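Side-chain contacts in agmatine ureohydrolase (Thermoplasma volcanium GSS1, PDB 3PZL), which probably hydrolyses agmatine to putrescine and urea, as a manganese-dependent member of the arginase family that binds two manganese ions per subunit: residues B[163-168]-B[189-194]; B[25-30]-B[77-82]; B[202-207]-B[211-216]. One frame throughout, in Å; residues are numbered along the deposited sequence.

Contact 1: B[163-168]-B[189-194]; sequences VTRRAL and FEDPDF
The carboxylate of D191 is held at both oxygens, one by its own loop and the other by R165 of helix 163-171. OD1 accepts the backbone N of D193 at 2.7 Å, a nearly straight bond of 164° that arrives on the anti side, somewhat out of the carboxylate plane, and closes an Asx turn. OD2 lies at the edge of the R165 guanidinium, near its plane, where the N-H groups of NH1 and NH2 both converge on it in a salt bridge. The modelled position of OD2 is too tight to trust in detail, so the pairing is clearer than its lengths. The guanidinium and carboxylate planes stand 62° apart rather than flush. R165 starts with CG anti to its N and then bends at chi2 (94°), which carries the charged end across to the loop.

D193 approaches the same guanidinium differently, with CB over one face. Its OD2 is 4.0 Å from R165 NH2 but well out of the plane, close enough for charge attraction without an N-H directed at it. D193 OD1 has its own partner, a salt bridge to K196. L168 adds packing beside the arginine: its CD2 rests 3.7 Å from the carbonyl O of D193 and 4.3 Å from CB of D193.

F149 adds a cation-pi contact to R165, and next to R165 the backbone of T164 is hydrogen-bonded to D148, a manganese ligand. The R165 side chain lies about 7 Å from that of D148 and about 11 Å from a bound manganese ion. The contact thus ties a helix bordering the binuclear manganese site of the arginase fold to an Asx turn in the loop before strand 198-201.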
loop_
_atom_site.group_PDB
_atom_site.type_symbol
_atom_site.label_atom_id
_atom_site.label_comp_id
_atom_site.label_asym_id
_atom_site.label_seq_id
_atom_site.Cartn_x
_atom_site.Cartn_y
_atom_site.Cartn_z
ATOM N N VAL B 163 14.891 27.954 4.782
ATOM C CA VAL B 163 13.859 28.943 4.469
ATOM C C VAL B 163 13.778 30.079 5.514
ATOM O O VAL B 163 13.753 31.254 5.149
ATOM C CB VAL B 163 12.477 28.302 4.130
ATOM C CG1 VAL B 163 12.094 27.351 5.145
ATOM C CG2 VAL B 163 11.384 29.351 4.006
ATOM N N THR B 164 13.770 29.738 6.798
ATOM C CA THR B 164 13.651 30.761 7.837
ATOM C C THR B 164 14.834 31.706 7.809
ATOM O O THR B 164 14.675 32.890 8.026
ATOM C CB THR B 164 13.495 30.168 9.260
ATOM O OG1 THR B 164 12.351 29.306 9.302
ATOM C CG2 THR B 164 13.289 31.286 10.275
ATOM N N ARG B 165 16.015 31.170 7.542
ATOM C CA ARG B 165 17.220 31.958 7.545
ATOM C C ARG B 165 17.154 32.988 6.449
ATOM O O ARG B 165 17.376 34.170 6.682
ATOM C CB ARG B 165 18.421 31.071 7.319
ATOM C CG ARG B 165 19.719 31.755 7.646
ATOM C CD ARG B 165 20.140 31.469 9.064
ATOM N NE ARG B 165 21.218 32.371 9.458
ATOM C CZ ARG B 165 22.109 32.125 10.418
ATOM N NH1 ARG B 165 22.076 30.977 11.105
ATOM N NH2 ARG B 165 23.040 33.036 10.692
ATOM N N ARG B 166 16.842 32.526 5.248
ATOM C CA ARG B 166 16.677 33.404 4.099
ATOM C C ARG B 166 15.556 34.423 4.329
ATOM O O ARG B 166 15.570 35.510 3.730
ATOM C CB ARG B 166 16.435 32.569 2.836
ATOM C CG ARG B 166 17.482 32.703 1.713
ATOM C CD ARG B 166 18.917 32.922 2.181
ATOM N NE ARG B 166 19.529 31.660 2.563
ATOM C CZ ARG B 166 20.295 31.491 3.638
ATOM N NH1 ARG B 166 20.541 32.510 4.465
ATOM N NH2 ARG B 166 20.798 30.292 3.893
ATOM N N ALA B 167 14.613 34.091 5.212
ATOM C CA ALA B 167 13.525 35.009 5.548
ATOM C C ALA B 167 14.009 36.164 6.428
ATOM O O ALA B 167 13.681 37.318 6.179
ATOM C CB ALA B 167 12.379 34.266 6.203
ATOM N N LEU B 168 14.808 35.835 7.439
ATOM C CA LEU B 168 15.437 36.821 8.299
ATOM C C LEU B 168 16.341 37.767 7.498
ATOM O O LEU B 168 16.332 38.979 7.730
ATOM C CB LEU B 168 16.222 36.125 9.423
ATOM C CG LEU B 168 16.766 36.963 10.587
ATOM C CD1 LEU B 168 15.691 37.863 11.149
ATOM C CD2 LEU B 168 17.314 36.078 11.680
ATOM N N PHE B 189 20.664 26.658 16.808
ATOM C CA PHE B 189 20.444 27.073 18.195
ATOM C C PHE B 189 21.613 27.856 18.792
ATOM O O PHE B 189 21.433 28.643 19.718
ATOM C CB PHE B 189 20.150 25.859 19.085
ATOM C CG PHE B 189 20.020 26.199 20.563
ATOM C CD1 PHE B 189 18.787 26.555 21.112
ATOM C CD2 PHE B 189 21.141 26.183 21.399
ATOM C CE1 PHE B 189 18.674 26.885 22.477
ATOM C CE2 PHE B 189 21.039 26.511 22.753
ATOM C CZ PHE B 189 19.806 26.859 23.292
ATOM N N GLU B 190 22.809 27.619 18.275
ATOM C CA GLU B 190 23.984 28.278 18.796
ATOM C C GLU B 190 24.257 29.572 18.064
ATOM O O GLU B 190 25.076 30.380 18.521
ATOM C CB GLU B 190 25.203 27.359 18.729
ATOM C CG GLU B 190 25.349 26.444 19.961
ATOM C CD GLU B 190 26.502 25.454 19.818
ATOM O OE1 GLU B 190 27.199 25.455 18.764
ATOM O OE2 GLU B 190 26.689 24.657 20.770
ATOM N N ASP B 191 23.581 29.773 16.933
ATOM C CA ASP B 191 23.689 31.042 16.218
ATOM C C ASP B 191 23.159 32.189 17.075
ATOM O O ASP B 191 22.088 32.091 17.668
ATOM C CB ASP B 191 22.977 31.007 14.856
ATOM C CG ASP B 191 23.471 32.112 13.900
ATOM O OD1 ASP B 191 23.580 33.297 14.286
ATOM O OD2 ASP B 191 23.751 31.795 12.736
ATOM N N PRO B 192 23.929 33.279 17.153
ATOM C CA PRO B 192 23.450 34.514 17.760
ATOM C C PRO B 192 22.132 34.980 17.135
ATOM O O PRO B 192 21.271 35.480 17.848
ATOM C CB PRO B 192 24.558 35.517 17.430
ATOM C CG PRO B 192 25.781 34.694 17.206
ATOM C CD PRO B 192 25.312 33.397 16.648
ATOM N N ASP B 193 21.978 34.797 15.822
ATOM C CA ASP B 193 20.782 35.243 15.090
ATOM C C ASP B 193 19.512 34.450 15.358
ATOM O O ASP B 193 18.409 34.901 15.035
ATOM C CB ASP B 193 21.052 35.292 13.591
ATOM C CG ASP B 193 21.835 36.515 13.190
ATOM O OD1 ASP B 193 22.284 37.272 14.092
ATOM O OD2 ASP B 193 21.998 36.719 11.973
ATOM N N PHE B 194 19.663 33.278 15.960
ATOM C CA PHE B 194 18.528 32.426 16.286
ATOM C C PHE B 194 17.469 33.134 17.130
ATOM O O PHE B 194 16.276 32.943 16.919
ATOM C CB PHE B 194 19.026 31.193 17.011
ATOM C CG PHE B 194 18.013 30.092 17.133
ATOM C CD1 PHE B 194 17.873 29.142 16.117
ATOM C CD2 PHE B 194 17.229 29.981 18.291
ATOM C CE1 PHE B 194 16.966 28.121 16.233
ATOM C CE2 PHE B 194 16.319 28.963 18.414
ATOM C CZ PHE B 194 16.190 28.024 17.380
#

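Contact 2: B[25-30]-B[77-82]; sequences IADAVN and IDLLAS
D27 projects between two consecutive leucines of the facing loop, and its carboxylate oxygens divide between them. OD2 lies 3.7 Å from CB of L79, the two side chains crossing obliquely, whereas OD1 is 3.9 Å from CG of L80, whose side chain runs at about a right angle to that of the aspartate. With CG turned anti to the carbonyl carbon (chi1 -61°), the acid reaches over toward residues 77-82. Both oxygens have polar partners beyond the leucines: OD2 accepts from the hydroxyl of Y65 and OD1 is hydrogen-bonded to that of S70.

V29 meets the outer leucine obliquely, its CG2 packing 3.6 Å from CD2 of L80. Between the backbones a water donates to L79 O at 2.6 Å. The same water donates to D27 O at 3.2 Å, bridging loops that share no direct hydrogen bond.

The leucines are presented by a compact turn. D78 OD1 receives N of L80 from above the carboxylate plane in an Asx turn, and D78 O is gripped from opposite faces by N of A81 and OG of S82. D78 OD2 forms a salt bridge with R186 of a third subunit.

Without the carboxylate, as with an alanine here in place of D27, the hydroxyls of Y65 and S70 would probably each lose an acceptor and a gap would open beside L79 and L80. The chemistry implies that this join is not purely apolar: a carboxylate satisfied by two hydroxyls can lie against leucine carbons, with a water completing the link between main chains.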
loop_
_atom_site.group_PDB
_atom_site.type_symbol
_atom_site.label_atom_id
_atom_site.label_comp_id
_atom_site.label_asym_id
_atom_site.label_seq_id
_atom_site.Cartn_x
_atom_site.Cartn_y
_atom_site.Cartn_z
ATOM N N ILE B 25 -9.570 23.092 -8.837
ATOM C CA ILE B 25 -10.340 23.244 -7.625
ATOM C C ILE B 25 -11.790 23.564 -7.963
ATOM O O ILE B 25 -12.088 24.559 -8.623
ATOM C CB ILE B 25 -9.733 24.308 -6.730
ATOM C CG1 ILE B 25 -8.398 23.779 -6.201
ATOM C CG2 ILE B 25 -10.728 24.652 -5.596
ATOM C CD1 ILE B 25 -7.825 24.551 -5.024
ATOM N N ALA B 26 -12.691 22.725 -7.492
ATOM C CA ALA B 26 -14.053 22.750 -7.992
ATOM C C ALA B 26 -14.721 24.106 -7.859
ATOM O O ALA B 26 -15.590 24.441 -8.646
ATOM C CB ALA B 26 -14.875 21.676 -7.320
ATOM N N ASP B 27 -14.306 24.889 -6.874
ATOM C CA ASP B 27 -14.950 26.169 -6.617
ATOM C C ASP B 27 -14.216 27.301 -7.293
ATOM O O ASP B 27 -14.738 28.412 -7.398
ATOM C CB ASP B 27 -15.168 26.405 -5.109
ATOM C CG ASP B 27 -16.088 25.320 -4.449
ATOM O OD1 ASP B 27 -16.929 24.711 -5.165
ATOM O OD2 ASP B 27 -15.970 25.072 -3.218
ATOM N N ALA B 28 -13.012 27.029 -7.776
ATOM C CA ALA B 28 -12.250 28.053 -8.500
ATOM C C ALA B 28 -12.892 28.331 -9.856
ATOM O O ALA B 28 -12.381 27.907 -10.902
ATOM C CB ALA B 28 -10.828 27.638 -8.667
ATOM N N VAL B 29 -14.011 29.055 -9.817
ATOM C CA VAL B 29 -14.859 29.271 -10.980
ATOM C C VAL B 29 -14.470 30.493 -11.835
ATOM O O VAL B 29 -14.734 30.523 -13.025
ATOM C CB VAL B 29 -16.349 29.311 -10.558
ATOM C CG1 VAL B 29 -17.227 29.851 -11.684
ATOM C CG2 VAL B 29 -16.793 27.912 -10.238
ATOM N N ASN B 30 -13.824 31.484 -11.240
ATOM C CA ASN B 30 -13.566 32.729 -11.945
ATOM C C ASN B 30 -12.235 32.731 -12.658
ATOM O O ASN B 30 -11.335 31.978 -12.295
ATOM C CB ASN B 30 -13.632 33.891 -10.981
ATOM C CG ASN B 30 -14.697 33.705 -9.953
ATOM O OD1 ASN B 30 -15.882 33.851 -10.222
ATOM N ND2 ASN B 30 -14.280 33.348 -8.769
ATOM N N ILE B 77 -20.271 30.743 4.801
ATOM C CA ILE B 77 -19.724 31.348 3.603
ATOM C C ILE B 77 -19.753 30.343 2.478
ATOM O O ILE B 77 -19.233 29.226 2.616
ATOM C CB ILE B 77 -18.275 31.763 3.823
ATOM C CG1 ILE B 77 -18.216 32.917 4.834
ATOM C CG2 ILE B 77 -17.573 32.101 2.486
ATOM C CD1 ILE B 77 -18.865 34.227 4.324
ATOM N N ASP B 78 -20.366 30.759 1.367
ATOM C CA ASP B 78 -20.413 29.974 0.138
ATOM C C ASP B 78 -19.164 30.290 -0.698
ATOM O O ASP B 78 -18.967 31.420 -1.165
ATOM C CB ASP B 78 -21.707 30.282 -0.629
ATOM C CG ASP B 78 -21.769 29.610 -1.991
ATOM O OD1 ASP B 78 -21.052 28.607 -2.229
ATOM O OD2 ASP B 78 -22.563 30.092 -2.833
ATOM N N LEU B 79 -18.324 29.277 -0.883
ATOM C CA LEU B 79 -17.057 29.458 -1.571
ATOM C C LEU B 79 -17.207 29.702 -3.063
ATOM O O LEU B 79 -16.359 30.336 -3.674
ATOM C CB LEU B 79 -16.163 28.269 -1.290
ATOM C CG LEU B 79 -15.757 28.203 0.178
ATOM C CD1 LEU B 79 -15.183 26.847 0.461
ATOM C CD2 LEU B 79 -14.738 29.280 0.522
ATOM N N LEU B 80 -18.311 29.210 -3.625
ATOM C CA LEU B 80 -18.644 29.393 -5.020
ATOM C C LEU B 80 -18.841 30.859 -5.344
ATOM O O LEU B 80 -18.624 31.294 -6.481
ATOM C CB LEU B 80 -19.919 28.621 -5.349
ATOM C CG LEU B 80 -19.698 27.275 -6.027
ATOM C CD1 LEU B 80 -21.017 26.660 -6.457
ATOM C CD2 LEU B 80 -18.747 27.458 -7.225
ATOM N N ALA B 81 -19.256 31.623 -4.340
ATOM C CA ALA B 81 -19.451 33.042 -4.507
ATOM C C ALA B 81 -18.363 33.845 -3.767
ATOM O O ALA B 81 -18.565 35.006 -3.403
ATOM C CB ALA B 81 -20.843 33.423 -4.042
ATOM N N SER B 82 -17.206 33.232 -3.562
ATOM C CA SER B 82 -16.086 33.941 -2.954
ATOM C C SER B 82 -14.926 34.349 -3.890
ATOM O O SER B 82 -13.856 34.685 -3.433
ATOM C CB SER B 82 -15.560 33.118 -1.789
ATOM O OG SER B 82 -16.608 32.891 -0.870
HETATM O O HOH W 1 -15.033 31.126 -5.815
#

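Contact 3: B[202-207]-B[211-216]; sequences SFDVKK and DKYIEE
Van der Waals packing of Y213 against D204 and V205 makes this contact, and no hydrogen bond crosses it. The tyrosine side chain comes end-on, its OH lying 3.3 Å from CB of D204, with CZ following at 3.8 Å. The two side chains run at about a right angle, although the carboxylate and ring planes differ by just 24°. Further along the ring, CE2 approaches the backbone N of V205 at 4.1 Å, an oblique approach. CG2 of V205 adds a looser apolar contact to CD2 of Y213 at 4.5 Å. Y213 has CG anti to its carbonyl carbon (chi1 -52°), which directs the ring back toward residues 202-207. Within its own segment, CG of K212 lies over the centre of one face of the Y213 ring, 4.1 Å above it.

The polar interactions run alongside this packing. The hydroxyl of Y213 is hydrogen-bonded to ND2 of N208, a residue from the link joining the two segments, so the ring end is held by a bond as well as by contact with D204. The K212 chain ends in a salt bridge in which NZ is 3.6 Å from OE2 of E216, one helical turn on.

Both segments belong to helix 202-220, yet the CA atoms of V205 and Y213 are 7.8 Å apart, too close for eight residues of a straight alpha helix; the chain must bend in between, and Y213 fills the inside of that bend. The helix follows strand 198-201, at one edge of the parallel sheet within this chain, and leads to strand 223-229 in its interior. Helix 251-261 flanks it: V205 touches D253 there, and R256 and R260 form salt bridges with D211 and E215, while F203 packs on S74 of a second subunit.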
loop_
_atom_site.group_PDB
_atom_site.type_symbol
_atom_site.label_atom_id
_atom_site.label_comp_id
_atom_site.label_asym_id
_atom_site.label_seq_id
_atom_site.Cartn_x
_atom_site.Cartn_y
_atom_site.Cartn_z
ATOM N N SER B 202 6.027 23.310 19.849
ATOM C CA SER B 202 4.769 22.593 19.962
ATOM C C SER B 202 4.423 22.260 21.411
ATOM O O SER B 202 3.261 22.080 21.741
ATOM C CB SER B 202 4.777 21.321 19.096
ATOM O OG SER B 202 5.677 20.361 19.600
ATOM N N PHE B 203 5.441 22.173 22.265
ATOM C CA PHE B 203 5.265 21.975 23.713
ATOM C C PHE B 203 4.722 23.206 24.423
ATOM O O PHE B 203 3.835 23.080 25.277
ATOM C CB PHE B 203 6.571 21.539 24.354
ATOM C CG PHE B 203 7.248 20.409 23.629
ATOM C CD1 PHE B 203 6.701 19.124 23.641
ATOM C CD2 PHE B 203 8.433 20.620 22.917
ATOM C CE1 PHE B 203 7.320 18.082 22.978
ATOM C CE2 PHE B 203 9.052 19.553 22.249
ATOM C CZ PHE B 203 8.484 18.297 22.293
ATOM N N ASP B 204 5.243 24.385 24.053
ATOM C CA ASP B 204 4.638 25.674 24.447
ATOM C C ASP B 204 3.128 25.678 24.198
ATOM O O ASP B 204 2.337 25.936 25.123
ATOM C CB ASP B 204 5.276 26.853 23.700
ATOM C CG ASP B 204 6.677 27.164 24.189
ATOM O OD1 ASP B 204 7.018 26.791 25.354
ATOM O OD2 ASP B 204 7.446 27.775 23.398
ATOM N N VAL B 205 2.738 25.393 22.958
ATOM C CA VAL B 205 1.340 25.391 22.583
ATOM C C VAL B 205 0.536 24.412 23.436
ATOM O O VAL B 205 -0.506 24.762 23.974
ATOM C CB VAL B 205 1.156 25.037 21.093
ATOM C CG1 VAL B 205 -0.298 25.052 20.725
ATOM C CG2 VAL B 205 1.914 25.992 20.236
ATOM N N LYS B 206 1.028 23.188 23.551
ATOM C CA LYS B 206 0.295 22.132 24.227
ATOM C C LYS B 206 0.129 22.518 25.706
ATOM O O LYS B 206 -0.858 22.148 26.336
ATOM C CB LYS B 206 1.014 20.770 23.993
ATOM C CG LYS B 206 0.444 19.511 24.689
ATOM C CD LYS B 206 -1.016 19.228 24.343
ATOM C CE LYS B 206 -1.700 18.364 25.439
ATOM N NZ LYS B 206 -3.100 18.938 25.833
ATOM N N LYS B 207 1.080 23.301 26.230
ATOM C CA LYS B 207 0.990 23.850 27.586
ATOM C C LYS B 207 0.120 25.134 27.794
ATOM O O LYS B 207 -0.663 25.207 28.749
ATOM C CB LYS B 207 2.392 24.112 28.099
ATOM C CG LYS B 207 2.452 24.775 29.466
ATOM C CD LYS B 207 3.906 24.961 29.899
ATOM C CE LYS B 207 3.984 25.331 31.347
ATOM N NZ LYS B 207 5.418 25.315 31.690
ATOM N N ASP B 211 -4.068 30.022 21.390
ATOM C CA ASP B 211 -4.574 31.404 21.474
ATOM C C ASP B 211 -3.572 32.433 22.008
ATOM O O ASP B 211 -3.396 33.490 21.400
ATOM C CB ASP B 211 -5.866 31.473 22.272
ATOM C CG ASP B 211 -7.095 31.205 21.413
ATOM O OD1 ASP B 211 -7.003 31.253 20.170
ATOM O OD2 ASP B 211 -8.174 30.961 21.980
ATOM N N LYS B 212 -2.903 32.119 23.118
ATOM C CA LYS B 212 -1.861 32.998 23.654
ATOM C C LYS B 212 -0.979 33.522 22.532
ATOM O O LYS B 212 -0.945 34.710 22.290
ATOM C CB LYS B 212 -1.020 32.253 24.698
ATOM C CG LYS B 212 0.272 32.936 25.136
ATOM C CD LYS B 212 0.883 32.183 26.301
ATOM C CE LYS B 212 1.836 33.063 27.138
ATOM N NZ LYS B 212 3.180 33.150 26.498
ATOM N N TYR B 213 -0.304 32.617 21.829
ATOM C CA TYR B 213 0.616 32.956 20.735
ATOM C C TYR B 213 -0.055 33.615 19.532
ATOM O O TYR B 213 0.551 34.430 18.851
ATOM C CB TYR B 213 1.418 31.712 20.346
ATOM C CG TYR B 213 2.050 31.096 21.582
ATOM C CD1 TYR B 213 3.203 31.655 22.160
ATOM C CD2 TYR B 213 1.469 29.981 22.202
ATOM C CE1 TYR B 213 3.753 31.119 23.280
ATOM C CE2 TYR B 213 2.017 29.440 23.317
ATOM C CZ TYR B 213 3.150 30.019 23.852
ATOM O OH TYR B 213 3.703 29.491 24.978
ATOM N N ILE B 214 -1.319 33.271 19.301
ATOM C CA ILE B 214 -2.162 33.993 18.325
ATOM C C ILE B 214 -2.401 35.472 18.726
ATOM O O ILE B 214 -2.270 36.373 17.881
ATOM C CB ILE B 214 -3.503 33.294 18.138
ATOM C CG1 ILE B 214 -3.273 31.879 17.600
ATOM C CG2 ILE B 214 -4.371 34.080 17.204
ATOM C CD1 ILE B 214 -4.533 31.062 17.446
ATOM N N GLU B 215 -2.744 35.694 20.009
ATOM C CA GLU B 215 -2.928 37.039 20.578
ATOM C C GLU B 215 -1.702 37.929 20.367
ATOM O O GLU B 215 -1.838 39.062 19.907
ATOM C CB GLU B 215 -3.261 37.008 22.091
ATOM C CG GLU B 215 -4.343 36.010 22.561
ATOM C CD GLU B 215 -5.730 36.221 21.911
ATOM O OE1 GLU B 215 -5.848 37.053 20.961
ATOM O OE2 GLU B 215 -6.704 35.534 22.345
ATOM N N GLU B 216 -0.520 37.421 20.708
ATOM C CA GLU B 216 0.710 38.192 20.554
ATOM C C GLU B 216 0.845 38.727 19.117
ATOM O O GLU B 216 0.902 39.947 18.919
ATOM C CB GLU B 216 1.965 37.394 20.967
ATOM C CG GLU B 216 2.015 36.914 22.417
ATOM C CD GLU B 216 3.161 35.926 22.672
ATOM O OE1 GLU B 216 3.845 35.511 21.699
ATOM O OE2 GLU B 216 3.371 35.537 23.852
#

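The three contacts lie at similar distances from the chain centre, 19 to 20 Å, yet differ in burial: contact 3 is buried, while contacts 1 and 2 are partly buried. Contacts 1 and 2 sit on opposite sides of that centre, their own centres about 38 Å apart. Contacts 1 and 3 are closer neighbours, about 10 Å between nearest atoms; the second segment of contact 1 precedes strand 198-201, and contact 3 follows it. Contact 1, nearest the manganese site, relies on opposite charges; contact 2, remote from it, joins loops through leucines, an acid and water; contact 3 folds a single helical range onto itself by aromatic packing.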